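Local coordinates for protein tryptophan decarboxylase 1 (Oryza sativa subsp. japonica, PDB 6KHO) that decarboxylates L-tryptophan to tryptamine, and 5-hydroxy-L-tryptophan to serotonin, as a homodimeric enzyme dependent on pyridoxal 5'-phosphate, at residues A[438-443]-A[456-461]. Sequence-based numbering, arbitrary orientation.
Sequences FRIRAG and EANREL
Ala-457 meets Ile-440 through its methyl, CB lying 4.2 Å from Ile-440 CD1, an apolar contact. One residue on, Asn-458 supplies the polar part. Its CG stands anti to its own carbonyl carbon (chi1 -74°), which carries the amide across to the strand, where it grips both backbone polar atoms of Ile-440. Ile-440 N donates to Asn-458 OD1 at 2.6 Å; the bond is nearly straight (173°) and arrives in the carbonyl plane, on a lone pair. Asn-458 ND2 returns a weak bond to Ile-440 O at 3.3 Å and another to Ala-454 O. The strand is 435-440 of the four-stranded antiparallel sheet in the C-terminal part of this group II decarboxylase, and helix 451-468 packs on it; the axes of 438-440 and 456-461 approach to 7.8 Å at 110°. With an alanine here in place of Asn-458, the N-H and C=O of buried Ile-440 would probably lose their partners on the helix. The Arg-439 side chain runs across that of Asn-458 at about a right angle, its CB 3.6 Å from Asn-458 OD1, while its guanidinium forms salt bridges with Glu-426, Glu-451 and Asp-455. A turn further along, Leu-461 CD2 packs 3.6 Å from Ile-440 CD1, and Leu-461 also touches Thr-508 and Thr-509 of helix 495-513.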
ATOM      1  N   PHE A 438     -17.462 -27.211  -7.344  1.00 43.39           N
ATOM      2  CA  PHE A 438     -17.850 -28.586  -7.617  1.00 43.07           C
ATOM      3  C   PHE A 438     -17.462 -29.451  -6.429  1.00 44.90           C
ATOM      4  O   PHE A 438     -16.653 -29.052  -5.587  1.00 42.09           O
ATOM      5  CB  PHE A 438     -17.202 -29.118  -8.907  1.00 44.74           C
ATOM      6  CG  PHE A 438     -15.740 -29.453  -8.764  1.00 44.63           C
ATOM      7  CD1 PHE A 438     -14.790 -28.451  -8.611  1.00 43.70           C
ATOM      8  CD2 PHE A 438     -15.314 -30.771  -8.776  1.00 46.91           C
ATOM      9  CE1 PHE A 438     -13.445 -28.759  -8.474  1.00 44.67           C
ATOM     10  CE2 PHE A 438     -13.966 -31.085  -8.643  1.00 45.48           C
ATOM     11  CZ  PHE A 438     -13.032 -30.080  -8.489  1.00 44.07           C
ATOM     12  N   ARG A 439     -18.061 -30.641  -6.357  1.00 43.71           N
ATOM     13  CA  ARG A 439     -17.682 -31.576  -5.307  1.00 46.00           C
ATOM     14  C   ARG A 439     -18.075 -32.992  -5.700  1.00 45.06           C
ATOM     15  O   ARG A 439     -18.866 -33.212  -6.623  1.00 45.41           O
ATOM     16  CB  ARG A 439     -18.307 -31.196  -3.959  1.00 46.79           C
ATOM     17  CG  ARG A 439     -19.813 -31.353  -3.869  1.00 47.04           C
ATOM     18  CD  ARG A 439     -20.233 -31.286  -2.409  1.00 51.77           C
ATOM     19  NE  ARG A 439     -21.325 -32.207  -2.110  1.00 61.23           N
ATOM     20  CZ  ARG A 439     -21.411 -32.926  -0.996  1.00 63.62           C
ATOM     21  NH1 ARG A 439     -20.464 -32.837  -0.065  1.00 61.50           N
ATOM     22  NH2 ARG A 439     -22.446 -33.735  -0.811  1.00 71.14           N
ATOM     23  N   ILE A 440     -17.470 -33.947  -4.997  1.00 49.32           N
ATOM     24  CA  ILE A 440     -17.876 -35.344  -5.086  1.00 53.74           C
ATOM     25  C   ILE A 440     -19.266 -35.480  -4.473  1.00 54.55           C
ATOM     26  O   ILE A 440     -19.463 -35.192  -3.287  1.00 55.71           O
ATOM     27  CB  ILE A 440     -16.863 -36.256  -4.380  1.00 54.31           C
ATOM     28  CG1 ILE A 440     -15.581 -36.383  -5.211  1.00 50.34           C
ATOM     29  CG2 ILE A 440     -17.476 -37.630  -4.102  1.00 54.41           C
ATOM     30  CD1 ILE A 440     -14.392 -36.915  -4.423  1.00 49.58           C
ATOM     31  N   ARG A 441     -20.231 -35.896  -5.295  1.00 56.46           N
ATOM     32  CA  ARG A 441     -21.612 -36.106  -4.882  1.00 61.15           C
ATOM     33  C   ARG A 441     -21.703 -37.170  -3.789  1.00 66.05           C
ATOM     34  O   ARG A 441     -20.842 -38.044  -3.658  1.00 64.96           O
ATOM     35  CB  ARG A 441     -22.454 -36.542  -6.084  1.00 60.19           C
ATOM     36  CG  ARG A 441     -23.802 -35.872  -6.204  1.00 64.77           C
ATOM     37  CD  ARG A 441     -24.755 -36.693  -7.073  1.00 67.40           C
ATOM     38  NE  ARG A 441     -24.667 -36.350  -8.493  1.00 70.87           N
ATOM     39  CZ  ARG A 441     -25.101 -35.207  -9.030  1.00 71.11           C
ATOM     40  NH1 ARG A 441     -25.667 -34.274  -8.267  1.00 67.92           N
ATOM     41  NH2 ARG A 441     -24.972 -34.997 -10.338  1.00 66.13           N
ATOM     42  N   ALA A 442     -22.771 -37.094  -2.999  1.00 69.11           N
ATOM     43  CA  ALA A 442     -23.108 -38.187  -2.098  1.00 72.12           C
ATOM     44  C   ALA A 442     -23.848 -39.276  -2.867  1.00 71.72           C
ATOM     45  O   ALA A 442     -24.708 -38.990  -3.708  1.00 70.78           O
ATOM     46  CB  ALA A 442     -23.959 -37.692  -0.933  1.00 71.92           C
ATOM     47  N   GLY A 443     -23.505 -40.528  -2.579  1.00 75.71           N
ATOM     48  CA  GLY A 443     -23.983 -41.630  -3.393  1.00 78.07           C
ATOM     49  C   GLY A 443     -23.198 -41.838  -4.667  1.00 79.97           C
ATOM     50  O   GLY A 443     -23.679 -42.517  -5.582  1.00 78.87           O
ATOM     51  N   GLU A 456     -15.644 -35.740   3.640  1.00 61.90           N
ATOM     52  CA  GLU A 456     -14.273 -36.199   3.834  1.00 60.66           C
ATOM     53  C   GLU A 456     -13.658 -36.714   2.536  1.00 58.12           C
ATOM     54  O   GLU A 456     -12.435 -36.653   2.370  1.00 56.98           O
ATOM     55  CB  GLU A 456     -14.214 -37.270   4.924  1.00 64.00           C
ATOM     56  CG  GLU A 456     -12.916 -37.245   5.747  1.00 71.26           C
ATOM     57  CD  GLU A 456     -12.847 -36.066   6.722  1.00 75.09           C
ATOM     58  OE1 GLU A 456     -11.769 -35.839   7.319  1.00 72.54           O
ATOM     59  OE2 GLU A 456     -13.876 -35.370   6.894  1.00 72.76           O
ATOM     60  N   ALA A 457     -14.478 -37.219   1.610  1.00 56.50           N
ATOM     61  CA  ALA A 457     -13.952 -37.621   0.308  1.00 55.77           C
ATOM     62  C   ALA A 457     -13.395 -36.421  -0.449  1.00 54.38           C
ATOM     63  O   ALA A 457     -12.345 -36.511  -1.101  1.00 49.48           O
ATOM     64  CB  ALA A 457     -15.045 -38.306  -0.512  1.00 56.81           C
ATOM     65  N   ASN A 458     -14.089 -35.286  -0.374  1.00 50.95           N
ATOM     66  CA  ASN A 458     -13.622 -34.096  -1.074  1.00 51.68           C
ATOM     67  C   ASN A 458     -12.357 -33.543  -0.435  1.00 46.75           C
ATOM     68  O   ASN A 458     -11.448 -33.094  -1.139  1.00 45.59           O
ATOM     69  CB  ASN A 458     -14.731 -33.049  -1.109  1.00 50.11           C
ATOM     70  CG  ASN A 458     -15.824 -33.412  -2.079  1.00 50.23           C
ATOM     71  OD1 ASN A 458     -15.612 -33.416  -3.287  1.00 47.99           O
ATOM     72  ND2 ASN A 458     -17.005 -33.726  -1.556  1.00 53.99           N
ATOM     73  N   ARG A 459     -12.273 -33.571   0.894  1.00 47.47           N
ATOM     74  CA  ARG A 459     -11.052 -33.122   1.547  1.00 49.73           C
ATOM     75  C   ARG A 459      -9.875 -34.018   1.181  1.00 52.52           C
ATOM     76  O   ARG A 459      -8.756 -33.534   0.984  1.00 48.64           O
ATOM     77  CB  ARG A 459     -11.235 -33.076   3.059  1.00 50.61           C
ATOM     78  CG  ARG A 459      -9.946 -32.793   3.789  1.00 55.80           C
ATOM     79  CD  ARG A 459     -10.143 -32.642   5.282  1.00 61.07           C
ATOM     80  NE  ARG A 459     -10.411 -31.259   5.683  1.00 68.44           N
ATOM     81  CZ  ARG A 459      -9.508 -30.278   5.649  1.00 68.00           C
ATOM     82  NH1 ARG A 459      -8.274 -30.516   5.215  1.00 67.82           N
ATOM     83  NH2 ARG A 459      -9.840 -29.056   6.047  1.00 66.42           N
ATOM     84  N   GLU A 460     -10.116 -35.327   1.079  1.00 52.21           N
ATOM     85  CA  GLU A 460      -9.077 -36.254   0.646  1.00 51.93           C
ATOM     86  C   GLU A 460      -8.657 -35.962  -0.788  1.00 48.32           C
ATOM     87  O   GLU A 460      -7.459 -35.884  -1.091  1.00 49.12           O
ATOM     88  CB  GLU A 460      -9.581 -37.695   0.785  1.00 53.41           C
ATOM     89  CG  GLU A 460      -8.576 -38.770   0.399  1.00 55.61           C
ATOM     90  CD  GLU A 460      -7.587 -39.079   1.508  1.00 62.62           C
ATOM     91  OE1 GLU A 460      -6.550 -39.723   1.227  1.00 66.86           O
ATOM     92  OE2 GLU A 460      -7.842 -38.675   2.661  1.00 66.71           O
ATOM     93  N   LEU A 461      -9.635 -35.805  -1.684  1.00 45.21           N
ATOM     94  CA  LEU A 461      -9.347 -35.456  -3.071  1.00 48.38           C
ATOM     95  C   LEU A 461      -8.443 -34.228  -3.156  1.00 48.40           C
ATOM     96  O   LEU A 461      -7.396 -34.250  -3.817  1.00 46.06           O
ATOM     97  CB  LEU A 461     -10.657 -35.216  -3.822  1.00 45.81           C
ATOM     98  CG  LEU A 461     -10.530 -34.850  -5.298  1.00 44.78           C
ATOM     99  CD1 LEU A 461      -9.639 -35.858  -6.010  1.00 45.10           C
ATOM    100  CD2 LEU A 461     -11.902 -34.759  -5.961  1.00 43.57           C
TER